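Local coordinates for uncharacterized protein (PDB 4W9R), which is of unknown function but is probably an esterase of the alpha/beta-hydrolase class, with a helical region following the hydrolase fold, at residues T253-Y258 / T286-S291; K25-T30 / M53-E58. All blocks are in the same frame, centred on the assembly; numbering follows the deposited sequence.

Contact 2 comes first along the chain and is complete before contact 1 opens, so the two follow one another in series. It lies in the alpha/beta-hydrolase part, joining the loop between strands 17-24 and 35-40 to helix 43-59. Contact 1 belongs to the run of helices that follows the sheet, where the start of helix 255-270 meets the end of helix 278-290. The two share no helix or strand; their centres are 33 Å apart and their nearest atoms about 19 Å apart. Contact 1 is a buried apolar junction, contact 2 a partly buried ion pair close to the second subunit. One thus falls within the sheet-containing part, the other within the helices after it.

Contact 1: T253-Y258 / T286-S291; sequences TGIYEY and TAINSS
I255, at the start of helix 255-270, packs against A287 and I288 near the end of helix 278-290, and its side chain makes every direct contact between the two segments. The apolar part rests on its CG2 methyl, which lies 3.9 Å from A287 CB and equally far from I288 CG1. With CG2 anti to the backbone N and CG1 anti to the carbonyl carbon (chi1 -65°), CG2 is turned onto A287 and I288, while CG1 carries CD1 on to A287 O and the S291 hydroxyl.

A287 O accepts hydrogen bonds from S291 N and from two serine hydroxyls, S290 OG at 2.9 Å and S291 OG at 3.2 Å. The S290 hydroxyl comes in at a C=O...donor angle of 112° and the S291 hydroxyl at a more open 145°, both tilted from the carbonyl plane. Three donors thus converge on one carbonyl beside I255 CD1, the S291 hydroxyl also making a weak bond with E252 O.

Around the contact, S296 OG is hydrogen-bonded to Y256 N, F244 covers A287, and L300 packs on I288. The arrangement is an alpha-alpha hairpin after the hydrolase sheet, the first turn of one helix against the last turn of the next.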
loop_
_atom_site.group_PDB
_atom_site.type_symbol
_atom_site.label_atom_id
_atom_site.label_comp_id
_atom_site.label_asym_id
_atom_site.label_seq_id
_atom_site.Cartn_x
_atom_site.Cartn_y
_atom_site.Cartn_z
ATOM N N THR B 253 -4.219 31.146 -26.391
ATOM C CA THR B 253 -3.471 30.490 -27.458
ATOM C C THR B 253 -2.503 29.460 -26.880
ATOM O O THR B 253 -2.424 29.289 -25.663
ATOM C CB THR B 253 -2.676 31.502 -28.311
ATOM O OG1 THR B 253 -1.800 32.260 -27.466
ATOM C CG2 THR B 253 -3.616 32.451 -29.042
ATOM N N GLY B 254 -1.767 28.783 -27.757
ATOM C CA GLY B 254 -0.786 27.794 -27.343
ATOM C C GLY B 254 -1.387 26.602 -26.621
ATOM O O GLY B 254 -0.760 26.019 -25.735
ATOM N N ILE B 255 -2.604 26.232 -27.006
ATOM C CA ILE B 255 -3.316 25.139 -26.354
ATOM C C ILE B 255 -2.763 23.779 -26.771
ATOM O O ILE B 255 -2.615 22.883 -25.939
ATOM C CB ILE B 255 -4.823 25.205 -26.659
ATOM C CG1 ILE B 255 -5.416 26.474 -26.046
ATOM C CG2 ILE B 255 -5.541 23.974 -26.131
ATOM C CD1 ILE B 255 -6.915 26.518 -26.077
ATOM N N TYR B 256 -2.453 23.627 -28.055
ATOM C CA TYR B 256 -1.822 22.403 -28.534
ATOM C C TYR B 256 -0.490 22.174 -27.831
ATOM O O TYR B 256 -0.122 21.038 -27.529
ATOM C CB TYR B 256 -1.607 22.448 -30.048
ATOM C CG TYR B 256 -0.552 21.474 -30.527
ATOM C CD1 TYR B 256 -0.833 20.120 -30.642
ATOM C CD2 TYR B 256 0.727 21.908 -30.853
ATOM C CE1 TYR B 256 0.128 19.225 -31.071
ATOM C CE2 TYR B 256 1.695 21.021 -31.283
ATOM C CZ TYR B 256 1.390 19.680 -31.391
ATOM O OH TYR B 256 2.349 18.791 -31.821
ATOM N N GLU B 257 0.228 23.264 -27.575
ATOM C CA GLU B 257 1.529 23.198 -26.922
ATOM C C GLU B 257 1.432 22.596 -25.524
ATOM O O GLU B 257 2.362 21.938 -25.063
ATOM C CB GLU B 257 2.165 24.590 -26.850
ATOM C CG GLU B 257 2.891 25.018 -28.121
ATOM C CD GLU B 257 1.958 25.224 -29.302
ATOM O OE1 GLU B 257 0.753 25.471 -29.080
ATOM O OE2 GLU B 257 2.432 25.140 -30.454
ATOM N N TYR B 258 0.306 22.820 -24.854
ATOM C CA TYR B 258 0.087 22.251 -23.529
ATOM C C TYR B 258 0.074 20.726 -23.598
ATOM O O TYR B 258 0.728 20.053 -22.801
ATOM C CB TYR B 258 -1.222 22.762 -22.922
ATOM C CG TYR B 258 -1.436 22.336 -21.486
ATOM C CD1 TYR B 258 -0.923 23.087 -20.436
ATOM C CD2 TYR B 258 -2.150 21.184 -21.179
ATOM C CE1 TYR B 258 -1.113 22.704 -19.122
ATOM C CE2 TYR B 258 -2.345 20.790 -19.866
ATOM C CZ TYR B 258 -1.824 21.555 -18.842
ATOM O OH TYR B 258 -2.013 21.173 -17.534
ATOM N N THR B 286 -11.515 20.419 -27.106
ATOM C CA THR B 286 -12.583 21.204 -26.496
ATOM C C THR B 286 -12.081 22.588 -26.089
ATOM O O THR B 286 -12.775 23.590 -26.274
ATOM C CB THR B 286 -13.171 20.488 -25.262
ATOM O OG1 THR B 286 -13.658 19.196 -25.646
ATOM C CG2 THR B 286 -14.315 21.292 -24.666
ATOM N N ALA B 287 -10.871 22.636 -25.541
ATOM C CA ALA B 287 -10.261 23.896 -25.129
ATOM C C ALA B 287 -9.959 24.767 -26.341
ATOM O O ALA B 287 -10.084 25.992 -26.290
ATOM C CB ALA B 287 -8.993 23.636 -24.333
ATOM N N ILE B 288 -9.555 24.121 -27.430
ATOM C CA ILE B 288 -9.281 24.804 -28.687
ATOM C C ILE B 288 -10.525 25.529 -29.194
ATOM O O ILE B 288 -10.454 26.685 -29.616
ATOM C CB ILE B 288 -8.775 23.808 -29.753
ATOM C CG1 ILE B 288 -7.288 23.522 -29.543
ATOM C CG2 ILE B 288 -9.013 24.338 -31.158
ATOM C CD1 ILE B 288 -6.748 22.411 -30.415
ATOM N N ASN B 289 -11.667 24.851 -29.128
ATOM C CA ASN B 289 -12.922 25.415 -29.611
ATOM C C ASN B 289 -13.438 26.563 -28.750
ATOM O O ASN B 289 -14.025 27.514 -29.265
ATOM C CB ASN B 289 -13.990 24.324 -29.701
ATOM C CG ASN B 289 -13.694 23.311 -30.786
ATOM O OD1 ASN B 289 -12.951 23.591 -31.728
ATOM N ND2 ASN B 289 -14.281 22.127 -30.665
ATOM N N SER B 290 -13.223 26.472 -27.441
ATOM C CA SER B 290 -13.744 27.472 -26.515
ATOM C C SER B 290 -13.008 28.806 -26.634
ATOM O O SER B 290 -13.607 29.867 -26.465
ATOM C CB SER B 290 -13.667 26.958 -25.075
ATOM O OG SER B 290 -12.324 26.767 -24.670
ATOM N N SER B 291 -11.709 28.747 -26.911
ATOM C CA SER B 291 -10.908 29.957 -27.079
ATOM C C SER B 291 -10.773 30.349 -28.549
ATOM O O SER B 291 -10.128 31.349 -28.875
ATOM C CB SER B 291 -9.523 29.768 -26.464
ATOM O OG SER B 291 -8.785 28.801 -27.185
#

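Contact 2: K25-T30 / M53-E58; sequences KPEKYT and MVRYYE
The loop around E27 passes R55 on helix 43-59 with the backbones well apart, 9.5 Å between E27 CA and R55 CA, and only their side chains bridge the space. In the alpha/beta-hydrolase fold this helix links the neighbouring parallel strands 35-40 and 67-71.

A salt bridge joins E27 OE2 to R55 NH2 at 3.2 Å. The carboxylate and guanidinium planes are turned 70° apart, so the pair is a single oblique approach and not a two-pronged, coplanar one. E27, exposed and poorly ordered, reaches in with an extended chain, whereas R55 bends at chi3 (53°), which carries its guanidinium toward the loop.

R55 NH1 bonds to the Y24 hydroxyl, and NE pairs with E48 of the second subunit, tying this helix to the dimer interface. Replacing R55 by an alanine is likely to leave E27 with no more than its weak, long pairing to K65, that E48 without this salt bridge and the Y24 hydroxyl without this bond. On the far branch of the carboxylate, E27 OE1 stays 4.7 Å from E58 OE1, and K65 pairs weakly with both acids. Behind the carboxylate, E27 CG lies 3.7 Å from R55 NH1.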
loop_
_atom_site.group_PDB
_atom_site.type_symbol
_atom_site.label_atom_id
_atom_site.label_comp_id
_atom_site.label_asym_id
_atom_site.label_seq_id
_atom_site.Cartn_x
_atom_site.Cartn_y
_atom_site.Cartn_z
ATOM N N LYS B 25 7.788 -8.813 -14.747
ATOM C CA LYS B 25 7.560 -8.269 -16.079
ATOM C C LYS B 25 6.072 -8.027 -16.249
ATOM O O LYS B 25 5.260 -8.762 -15.689
ATOM C CB LYS B 25 8.070 -9.218 -17.164
ATOM C CG LYS B 25 9.572 -9.404 -17.185
ATOM C CD LYS B 25 9.997 -10.198 -18.408
ATOM C CE LYS B 25 9.344 -11.571 -18.438
ATOM N NZ LYS B 25 9.752 -12.348 -19.640
ATOM N N PRO B 26 5.706 -6.997 -17.022
ATOM C CA PRO B 26 4.289 -6.678 -17.217
ATOM C C PRO B 26 3.525 -7.802 -17.910
ATOM O O PRO B 26 4.112 -8.820 -18.275
ATOM C CB PRO B 26 4.330 -5.423 -18.091
ATOM C CG PRO B 26 5.664 -4.812 -17.804
ATOM C CD PRO B 26 6.589 -5.973 -17.606
ATOM N N GLU B 27 2.232 -7.595 -18.122
ATOM C CA GLU B 27 1.359 -8.653 -18.608
ATOM C C GLU B 27 1.630 -8.935 -20.076
ATOM O O GLU B 27 2.121 -10.010 -20.426
ATOM C CB GLU B 27 -0.101 -8.264 -18.401
ATOM C CG GLU B 27 -0.452 -8.007 -16.947
ATOM C CD GLU B 27 -1.575 -7.003 -16.791
ATOM O OE1 GLU B 27 -1.885 -6.298 -17.775
ATOM O OE2 GLU B 27 -2.145 -6.917 -15.683
ATOM N N LYS B 28 1.314 -7.970 -20.931
ATOM C CA LYS B 28 1.715 -8.058 -22.325
ATOM C C LYS B 28 3.119 -7.484 -22.441
ATOM O O LYS B 28 3.339 -6.302 -22.173
ATOM C CB LYS B 28 0.737 -7.302 -23.228
ATOM N N TYR B 29 4.068 -8.322 -22.843
ATOM C CA TYR B 29 5.462 -7.906 -22.895
ATOM C C TYR B 29 6.029 -8.002 -24.304
ATOM O O TYR B 29 6.145 -9.090 -24.869
ATOM C CB TYR B 29 6.317 -8.739 -21.933
ATOM C CG TYR B 29 7.806 -8.517 -22.106
ATOM C CD1 TYR B 29 8.417 -7.364 -21.629
ATOM C CD2 TYR B 29 8.598 -9.459 -22.753
ATOM C CE1 TYR B 29 9.775 -7.157 -21.791
ATOM C CE2 TYR B 29 9.956 -9.259 -22.918
ATOM C CZ TYR B 29 10.538 -8.107 -22.436
ATOM O OH TYR B 29 11.888 -7.907 -22.601
ATOM N N THR B 30 6.380 -6.849 -24.860
ATOM C CA THR B 30 7.050 -6.781 -26.150
ATOM C C THR B 30 8.314 -5.938 -26.020
ATOM O O THR B 30 8.386 -5.047 -25.174
ATOM C CB THR B 30 6.140 -6.184 -27.240
ATOM O OG1 THR B 30 5.669 -4.897 -26.820
ATOM C CG2 THR B 30 4.948 -7.094 -27.497
HETATM N N MSE B 53 1.472 -2.474 -6.205
HETATM C CA MSE B 53 1.094 -1.069 -6.324
HETATM C C MSE B 53 1.417 -0.475 -7.699
HETATM O O MSE B 53 0.723 0.434 -8.152
HETATM C CB MSE B 53 1.759 -0.241 -5.220
HETATM C CG MSE B 53 1.184 -0.509 -3.828
HETATM SE SE MSE B 53 1.885 0.659 -2.425
HETATM C CE MSE B 53 1.437 -0.418 -0.861
ATOM N N VAL B 54 2.447 -0.981 -8.372
ATOM C CA VAL B 54 2.754 -0.478 -9.712
ATOM C C VAL B 54 1.769 -1.059 -10.725
ATOM O O VAL B 54 1.484 -0.436 -11.748
ATOM C CB VAL B 54 4.210 -0.793 -10.153
ATOM C CG1 VAL B 54 5.209 -0.141 -9.205
ATOM C CG2 VAL B 54 4.450 -2.289 -10.247
ATOM N N ARG B 55 1.240 -2.243 -10.433
ATOM C CA ARG B 55 0.189 -2.832 -11.254
ATOM C C ARG B 55 -1.119 -2.089 -11.025
ATOM O O ARG B 55 -1.897 -1.865 -11.951
ATOM C CB ARG B 55 0.015 -4.317 -10.937
ATOM C CG ARG B 55 1.196 -5.178 -11.334
ATOM C CD ARG B 55 1.013 -6.617 -10.876
ATOM N NE ARG B 55 -0.256 -7.178 -11.330
ATOM C CZ ARG B 55 -0.437 -7.757 -12.512
ATOM N NH1 ARG B 55 0.572 -7.853 -13.367
ATOM N NH2 ARG B 55 -1.627 -8.240 -12.840
ATOM N N TYR B 56 -1.344 -1.714 -9.770
ATOM C CA TYR B 56 -2.513 -0.948 -9.364
ATOM C C TYR B 56 -2.582 0.381 -10.111
ATOM O O TYR B 56 -3.587 0.694 -10.748
ATOM C CB TYR B 56 -2.469 -0.725 -7.850
ATOM C CG TYR B 56 -3.522 0.198 -7.279
ATOM C CD1 TYR B 56 -4.764 -0.287 -6.889
ATOM C CD2 TYR B 56 -3.256 1.548 -7.087
ATOM C CE1 TYR B 56 -5.719 0.553 -6.347
ATOM C CE2 TYR B 56 -4.204 2.394 -6.550
ATOM C CZ TYR B 56 -5.432 1.893 -6.181
ATOM O OH TYR B 56 -6.372 2.738 -5.644
ATOM N N TYR B 57 -1.502 1.152 -10.036
ATOM C CA TYR B 57 -1.426 2.442 -10.710
ATOM C C TYR B 57 -1.507 2.304 -12.227
ATOM O O TYR B 57 -2.042 3.178 -12.909
ATOM C CB TYR B 57 -0.136 3.165 -10.322
ATOM C CG TYR B 57 -0.173 3.788 -8.945
ATOM C CD1 TYR B 57 -1.296 4.476 -8.504
ATOM C CD2 TYR B 57 0.914 3.686 -8.085
ATOM C CE1 TYR B 57 -1.335 5.049 -7.247
ATOM C CE2 TYR B 57 0.883 4.256 -6.824
ATOM C CZ TYR B 57 -0.243 4.937 -6.411
ATOM O OH TYR B 57 -0.282 5.507 -5.160
ATOM N N GLU B 58 -0.979 1.204 -12.753
ATOM C CA GLU B 58 -0.991 0.968 -14.191
ATOM C C GLU B 58 -2.411 0.712 -14.693
ATOM O O GLU B 58 -2.776 1.139 -15.789
ATOM C CB GLU B 58 -0.077 -0.206 -14.553
ATOM C CG GLU B 58 0.217 -0.350 -16.043
ATOM C CD GLU B 58 -0.831 -1.168 -16.774
ATOM O OE1 GLU B 58 -1.549 -1.947 -16.110
ATOM O OE2 GLU B 58 -0.936 -1.033 -18.011
#